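SVP1-like protein 2 (PDB 4EXV) binds phosphatidylinositol 3-phosphate through two sites, as a PROPPIN-family beta-propeller linked to autophagy, and probably associates with membranes in this way. Local coordinates at residues A[40-45]-A[335-339]; A[291-295]-A[305-309]. All coordinates share one frame; numbering follows the deposited sequence.

Contact 1 (A[40-45]-A[335-339])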
ATOM      1  N   TYR A  40      12.278   6.019  -9.891  1.00 71.52           N
ATOM      2  CA  TYR A  40      13.122   6.869  -9.056  1.00 71.00           C
ATOM      3  C   TYR A  40      13.552   6.223  -7.740  1.00 72.84           C
ATOM      4  O   TYR A  40      12.915   5.294  -7.222  1.00 68.21           O
ATOM      5  CB  TYR A  40      12.407   8.176  -8.711  1.00 67.95           C
ATOM      6  CG  TYR A  40      11.863   8.919  -9.890  1.00 72.67           C
ATOM      7  CD1 TYR A  40      12.488  10.058 -10.362  1.00 77.46           C
ATOM      8  CD2 TYR A  40      10.709   8.487 -10.526  1.00 76.70           C
ATOM      9  CE1 TYR A  40      11.980  10.754 -11.448  1.00 88.98           C
ATOM     10  CE2 TYR A  40      10.187   9.166 -11.613  1.00 75.80           C
ATOM     11  CZ  TYR A  40      10.824  10.303 -12.073  1.00 90.07           C
ATOM     12  OH  TYR A  40      10.300  10.984 -13.160  1.00 93.49           O
ATOM     13  N   ASN A  41      14.658   6.737  -7.218  1.00 71.19           N
ATOM     14  CA  ASN A  41      14.973   6.634  -5.814  1.00 69.79           C
ATOM     15  C   ASN A  41      14.017   7.539  -5.076  1.00 70.25           C
ATOM     16  O   ASN A  41      13.687   8.612  -5.573  1.00 67.91           O
ATOM     17  CB  ASN A  41      16.382   7.154  -5.582  1.00 72.36           C
ATOM     18  CG  ASN A  41      17.309   6.092  -5.056  1.00 87.79           C
ATOM     19  OD1 ASN A  41      17.070   4.881  -5.221  1.00 82.95           O
ATOM     20  ND2 ASN A  41      18.377   6.534  -4.406  1.00 96.08           N
ATOM     21  N   VAL A  42      13.573   7.127  -3.893  1.00 71.97           N
ATOM     22  CA  VAL A  42      12.700   7.989  -3.091  1.00 70.88           C
ATOM     23  C   VAL A  42      13.493   8.950  -2.182  1.00 77.41           C
ATOM     24  O   VAL A  42      13.194  10.152  -2.120  1.00 72.73           O
ATOM     25  CB  VAL A  42      11.677   7.169  -2.281  1.00 68.01           C
ATOM     26  CG1 VAL A  42      10.717   8.094  -1.556  1.00 56.64           C
ATOM     27  CG2 VAL A  42      10.928   6.210  -3.202  1.00 66.55           C
ATOM     28  N   HIS A  43      14.509   8.422  -1.495  1.00 75.91           N
ATOM     29  CA  HIS A  43      15.377   9.252  -0.667  1.00 76.98           C
ATOM     30  C   HIS A  43      16.865   9.008  -0.934  1.00 82.26           C
ATOM     31  O   HIS A  43      17.399   7.940  -0.630  1.00 81.46           O
ATOM     32  CB  HIS A  43      15.077   9.046   0.817  1.00 82.76           C
ATOM     33  CG  HIS A  43      15.663  10.106   1.700  1.00 89.62           C
ATOM     34  ND1 HIS A  43      15.255  11.422   1.647  1.00 84.80           N
ATOM     35  CD2 HIS A  43      16.630  10.040   2.647  1.00 81.42           C
ATOM     36  CE1 HIS A  43      15.944  12.128   2.529  1.00 83.18           C
ATOM     37  NE2 HIS A  43      16.783  11.313   3.146  1.00 98.33           N
ATOM     38  N   PRO A  44      17.532  10.008  -1.525  1.00 83.71           N
ATOM     39  CA  PRO A  44      16.827  11.219  -1.965  1.00 80.63           C
ATOM     40  C   PRO A  44      16.391  11.091  -3.421  1.00 79.19           C
ATOM     41  O   PRO A  44      16.796  10.162  -4.136  1.00 77.04           O
ATOM     42  CB  PRO A  44      17.894  12.300  -1.831  1.00 76.49           C
ATOM     43  CG  PRO A  44      19.177  11.555  -2.175  1.00 85.45           C
ATOM     44  CD  PRO A  44      18.984  10.095  -1.768  1.00 81.75           C
ATOM     45  N   LEU A  45      15.571  12.037  -3.850  1.00 80.09           N
ATOM     46  CA  LEU A  45      14.930  11.965  -5.151  1.00 74.51           C
ATOM     47  C   LEU A  45      15.861  12.276  -6.320  1.00 74.17           C
ATOM     48  O   LEU A  45      16.081  13.439  -6.663  1.00 79.85           O
ATOM     49  CB  LEU A  45      13.908  13.094  -5.281  1.00 76.02           C
ATOM     50  CG  LEU A  45      12.498  12.625  -5.629  1.00 78.04           C
ATOM     51  CD1 LEU A  45      11.802  13.653  -6.515  1.00 81.88           C
ATOM     52  CD2 LEU A  45      12.552  11.274  -6.317  1.00 77.55           C
ATOM     53  N   ASN A 335      10.607  18.717  -3.253  1.00 72.37           N
ATOM     54  CA  ASN A 335      11.343  18.612  -4.504  1.00 77.91           C
ATOM     55  C   ASN A 335      10.395  18.268  -5.640  1.00 80.48           C
ATOM     56  O   ASN A 335       9.515  17.425  -5.485  1.00 80.12           O
ATOM     57  CB  ASN A 335      12.459  17.567  -4.400  1.00 73.95           C
ATOM     58  CG  ASN A 335      13.291  17.731  -3.143  1.00 80.87           C
ATOM     59  OD1 ASN A 335      13.703  18.844  -2.795  1.00 85.38           O
ATOM     60  ND2 ASN A 335      13.524  16.625  -2.440  1.00 83.99           N
ATOM     61  N   GLU A 336      10.554  18.938  -6.775  1.00 86.98           N
ATOM     62  CA  GLU A 336       9.776  18.588  -7.953  1.00 83.13           C
ATOM     63  C   GLU A 336      10.297  17.246  -8.438  1.00 80.46           C
ATOM     64  O   GLU A 336      11.479  16.944  -8.285  1.00 74.74           O
ATOM     65  CB  GLU A 336       9.919  19.657  -9.039  1.00 85.54           C
ATOM     66  CG  GLU A 336      10.088  21.079  -8.494  1.00102.26           C
ATOM     67  CD  GLU A 336      10.046  22.138  -9.587  1.00124.31           C
ATOM     68  OE1 GLU A 336       9.037  22.880  -9.649  1.00125.16           O
ATOM     69  OE2 GLU A 336      11.015  22.231 -10.381  1.00119.84           O
ATOM     70  N   ILE A 337       9.405  16.428  -8.984  1.00 87.01           N
ATOM     71  CA  ILE A 337       9.795  15.171  -9.623  1.00 90.61           C
ATOM     72  C   ILE A 337      10.125  15.433 -11.085  1.00 94.77           C
ATOM     73  O   ILE A 337       9.227  15.783 -11.865  1.00 97.17           O
ATOM     74  CB  ILE A 337       8.641  14.152  -9.629  1.00 89.21           C
ATOM     75  CG1 ILE A 337       8.232  13.767  -8.211  1.00 78.22           C
ATOM     76  CG2 ILE A 337       9.019  12.920 -10.443  1.00 85.61           C
ATOM     77  CD1 ILE A 337       6.951  12.952  -8.192  1.00 75.22           C
ATOM     78  N   PRO A 338      11.408  15.259 -11.468  1.00 98.34           N
ATOM     79  CA  PRO A 338      11.878  15.522 -12.844  1.00101.67           C
ATOM     80  C   PRO A 338      11.109  14.732 -13.925  1.00109.34           C
ATOM     81  O   PRO A 338      11.603  13.686 -14.386  1.00109.99           O
ATOM     82  CB  PRO A 338      13.364  15.117 -12.803  1.00 98.70           C
ATOM     83  CG  PRO A 338      13.546  14.326 -11.519  1.00 97.28           C
ATOM     84  CD  PRO A 338      12.504  14.844 -10.571  1.00 92.60           C
ATOM     85  N   LEU A 339       9.938  15.256 -14.317  1.00107.90           N
ATOM     86  CA  LEU A 339       8.965  14.585 -15.205  1.00112.25           C
ATOM     87  C   LEU A 339       7.969  13.698 -14.436  1.00103.06           C
ATOM     88  O   LEU A 339       7.170  12.968 -15.029  1.00101.89           O
ATOM     89  CB  LEU A 339       9.657  13.794 -16.329  1.00115.29           C
ATOM     90  CG  LEU A 339      10.243  14.639 -17.467  1.00116.09           C
ATOM     91  CD1 LEU A 339      11.364  13.896 -18.210  1.00100.90           C
ATOM     92  CD2 LEU A 339       9.126  15.113 -18.414  1.00109.01           C
TER
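Tyr40 carries its ring past the C-terminal tail, and both Ile337 and Pro338 close on the phenol end of it. Ile337 uses both branches, CG1 on Leu45 and CG2 on the tyrosine, where the methyl comes in obliquely, 3.6 Å from Tyr40 CZ. Pro338 meets the ring at its edge, near the ring plane, with its CG 3.9 Å from Tyr40 CE1; the two side chains run past each other in opposite directions. Beyond the ring, Tyr40 OH gives its hydrogen to the backbone O of Pro338 at 3.2 Å. The hydroxyl sits above that carbonyl's plane, 64° out of it, so the bond does not follow a lone pair. A first torsion of -52°, with CG beside the backbone N, turns the tyrosine toward the tail.

All this lies at the closure of a seven-bladed propeller. Tyr40 is on strand 36-41 of the first blade; Asn335 and Glu336 end strand 326-336, the last of the seventh, and residues 337-339 run on as the tail. Each blade is built from four consecutive strands, so no strand is shared across the closure; here side chains of the first blade meet both side chains and backbone of the tail.

Leu45, in the link between strands 36-41 and 47-52, works on the tail through one branch. Its CD1 lies 4.0 Å from Ile337 CG1, the two side chains crossing at a slant, and 4.3 Å from Pro338 CD.

Contact 2 (A[291-295]-A[305-309])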
ATOM      1  N   ASN A 291      -6.015  16.505  -4.633  1.00 70.60           N
ATOM      2  CA  ASN A 291      -6.927  15.400  -4.978  1.00 83.94           C
ATOM      3  C   ASN A 291      -6.542  13.884  -4.707  1.00 85.61           C
ATOM      4  O   ASN A 291      -7.431  13.085  -4.393  1.00 78.62           O
ATOM      5  CB  ASN A 291      -7.458  15.619  -6.401  1.00 92.36           C
ATOM      6  CG  ASN A 291      -7.755  14.320  -7.127  1.00101.57           C
ATOM      7  OD1 ASN A 291      -6.917  13.809  -7.888  1.00104.53           O
ATOM      8  ND2 ASN A 291      -8.955  13.783  -6.910  1.00 95.48           N
ATOM      9  N   ASP A 292      -5.265  13.483  -4.832  1.00 79.21           N
ATOM     10  CA  ASP A 292      -4.809  12.108  -4.452  1.00 75.78           C
ATOM     11  C   ASP A 292      -3.309  12.076  -4.089  1.00 72.65           C
ATOM     12  O   ASP A 292      -2.557  12.982  -4.462  1.00 71.19           O
ATOM     13  CB  ASP A 292      -5.163  11.070  -5.549  1.00 75.20           C
ATOM     14  CG  ASP A 292      -4.507   9.660  -5.343  1.00 76.99           C
ATOM     15  OD1 ASP A 292      -4.940   8.866  -4.460  1.00 78.88           O
ATOM     16  OD2 ASP A 292      -3.605   9.306  -6.149  1.00 72.30           O
ATOM     17  N   CYS A 293      -2.881  11.060  -3.338  1.00 66.96           N
ATOM     18  CA  CYS A 293      -1.449  10.909  -3.016  1.00 68.26           C
ATOM     19  C   CYS A 293      -1.045   9.524  -2.490  1.00 68.29           C
ATOM     20  O   CYS A 293      -1.886   8.623  -2.346  1.00 66.53           O
ATOM     21  CB  CYS A 293      -0.987  12.000  -2.029  1.00 71.74           C
ATOM     22  SG  CYS A 293      -1.635  11.867  -0.314  1.00 69.95           S
ATOM     23  N   LYS A 294       0.253   9.357  -2.227  1.00 66.00           N
ATOM     24  CA  LYS A 294       0.751   8.147  -1.553  1.00 68.03           C
ATOM     25  C   LYS A 294       1.882   8.457  -0.583  1.00 69.14           C
ATOM     26  O   LYS A 294       2.672   9.386  -0.801  1.00 69.37           O
ATOM     27  CB  LYS A 294       1.179   7.060  -2.546  1.00 63.53           C
ATOM     28  CG  LYS A 294       0.046   6.634  -3.462  1.00 69.22           C
ATOM     29  CD  LYS A 294       0.413   5.519  -4.414  1.00 66.22           C
ATOM     30  CE  LYS A 294      -0.806   5.226  -5.270  1.00 65.97           C
ATOM     31  NZ  LYS A 294      -0.740   3.922  -5.974  1.00 73.58           N
ATOM     32  N   ILE A 295       1.944   7.669   0.491  1.00 67.04           N
ATOM     33  CA  ILE A 295       2.917   7.873   1.556  1.00 65.49           C
ATOM     34  C   ILE A 295       3.984   6.793   1.544  1.00 66.60           C
ATOM     35  O   ILE A 295       3.680   5.612   1.428  1.00 65.06           O
ATOM     36  CB  ILE A 295       2.265   7.800   2.933  1.00 64.35           C
ATOM     37  CG1 ILE A 295       0.959   8.578   2.940  1.00 61.45           C
ATOM     38  CG2 ILE A 295       3.239   8.313   3.998  1.00 65.15           C
ATOM     39  CD1 ILE A 295       0.281   8.581   4.277  1.00 63.17           C
ATOM     40  N   ILE A 305       5.588  12.194   1.069  1.00 63.22           N
ATOM     41  CA  ILE A 305       4.299  12.188   0.405  1.00 68.78           C
ATOM     42  C   ILE A 305       4.449  12.581  -1.049  1.00 67.41           C
ATOM     43  O   ILE A 305       5.137  13.547  -1.378  1.00 70.08           O
ATOM     44  CB  ILE A 305       3.296  13.116   1.092  1.00 66.77           C
ATOM     45  CG1 ILE A 305       3.029  12.598   2.504  1.00 60.34           C
ATOM     46  CG2 ILE A 305       2.015  13.210   0.260  1.00 61.40           C
ATOM     47  CD1 ILE A 305       1.959  13.330   3.222  1.00 61.52           C
ATOM     48  N   VAL A 306       3.807  11.819  -1.920  1.00 66.46           N
ATOM     49  CA  VAL A 306       3.889  12.079  -3.343  1.00 67.29           C
ATOM     50  C   VAL A 306       2.560  12.582  -3.873  1.00 69.22           C
ATOM     51  O   VAL A 306       1.506  12.032  -3.562  1.00 76.35           O
ATOM     52  CB  VAL A 306       4.293  10.813  -4.109  1.00 68.91           C
ATOM     53  CG1 VAL A 306       4.392  11.094  -5.594  1.00 67.33           C
ATOM     54  CG2 VAL A 306       5.604  10.289  -3.568  1.00 67.55           C
ATOM     55  N   TRP A 307       2.621  13.636  -4.672  1.00 69.85           N
ATOM     56  CA  TRP A 307       1.441  14.196  -5.309  1.00 73.94           C
ATOM     57  C   TRP A 307       1.601  14.110  -6.820  1.00 75.84           C
ATOM     58  O   TRP A 307       2.466  14.783  -7.390  1.00 74.55           O
ATOM     59  CB  TRP A 307       1.251  15.664  -4.915  1.00 73.23           C
ATOM     60  CG  TRP A 307       1.415  15.977  -3.445  1.00 67.14           C
ATOM     61  CD1 TRP A 307       2.570  16.331  -2.806  1.00 69.92           C
ATOM     62  CD2 TRP A 307       0.385  15.999  -2.451  1.00 68.63           C
ATOM     63  NE1 TRP A 307       2.330  16.556  -1.469  1.00 69.74           N
ATOM     64  CE2 TRP A 307       0.997  16.363  -1.224  1.00 74.45           C
ATOM     65  CE3 TRP A 307      -0.990  15.734  -2.471  1.00 63.91           C
ATOM     66  CZ2 TRP A 307       0.277  16.475  -0.033  1.00 69.89           C
ATOM     67  CZ3 TRP A 307      -1.700  15.846  -1.288  1.00 72.46           C
ATOM     68  CH2 TRP A 307      -1.064  16.216  -0.082  1.00 71.14           C
ATOM     69  N   PRO A 308       0.753  13.298  -7.471  1.00 74.22           N
ATOM     70  CA  PRO A 308       0.756  13.048  -8.919  1.00 67.68           C
ATOM     71  C   PRO A 308       0.575  14.326  -9.741  1.00 78.31           C
ATOM     72  O   PRO A 308       1.439  14.646 -10.556  1.00 79.35           O
ATOM     73  CB  PRO A 308      -0.440  12.125  -9.117  1.00 72.43           C
ATOM     74  CG  PRO A 308      -0.810  11.640  -7.751  1.00 70.56           C
ATOM     75  CD  PRO A 308      -0.403  12.684  -6.802  1.00 71.84           C
ATOM     76  N   ASN A 309      -0.525  15.047  -9.520  1.00 81.47           N
ATOM     77  CA  ASN A 309      -0.810  16.299 -10.238  1.00 79.55           C
ATOM     78  C   ASN A 309       0.284  17.364 -10.227  1.00 80.83           C
ATOM     79  O   ASN A 309       0.453  18.076 -11.213  1.00 85.29           O
ATOM     80  CB  ASN A 309      -2.097  16.931  -9.724  1.00 84.90           C
ATOM     81  CG  ASN A 309      -3.319  16.175 -10.170  1.00107.72           C
ATOM     82  OD1 ASN A 309      -3.921  15.416  -9.397  1.00112.95           O
ATOM     83  ND2 ASN A 309      -3.693  16.358 -11.435  1.00105.89           N
TER
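Cys293 sets its side chain against the six-membered ring of Trp307, at the mouth of the beta hairpin formed by strands 294-299 and 302-307, the first two strands of the seventh propeller blade. Its CB makes an off-centre CH-pi contact, 4.2 Å from the ring centroid, and SG lies obliquely 4.5 Å from the same point, a sulfur-aromatic contact. With a first torsion of 70°, SG sits between the backbone N and the carbonyl carbon, and from there it also reaches Ile305 CG2 at 3.9 Å. That methyl itself overlies the rim of the indole, so sulfur, methyl and ring pack as one apolar cluster.

One step along, Lys294 and Val306 form an antiparallel hydrogen-bonded pair that fixes the register. Val306 N donates to Lys294 O at 2.9 Å, and Lys294 N to Val306 O at 3.2 Å, the latter in the carbonyl plane and on a lone pair. Toward the open end, Pro308 CG rests 4.0 Å from Asp292 OD2, and the two side chains cross at about a right angle.

Farther out, the buried indole is held at its far end by the bond from Trp307 NE1 to Asp314 OD2. Replacing the indole at Trp307 by an alanine is likely to leave Asp314 without its N-H donor and to open a gap against Cys293 and Ile305. Strand 19-22 of the first blade takes the other polar ends: Asp292 OD2 is hydrogen-bonded to Tyr20 OH, while Lys294 NZ bonds to Tyr20 O and forms a salt bridge with Glu21 OE1.

How the contacts relate
Both contacts involve the seventh blade, and their centres lie about 13 Å apart. Contact 2 ties two neighbouring strands of that blade together about 13 Å from the centre of the chain, whereas contact 1 joins the end of the blade's last strand and the tail beyond it to the first blade farther out, about 19 Å from that centre. Along the sequence, the hairpin of contact 2 is nested inside the long loop that contact 1 closes. The two meet directly where Ile337 CD1 packs on Val306 CG1 at 4.1 Å. Val306 also lies on Tyr20 and Phe22, so the apolar seam between the first and last blades runs through both contacts.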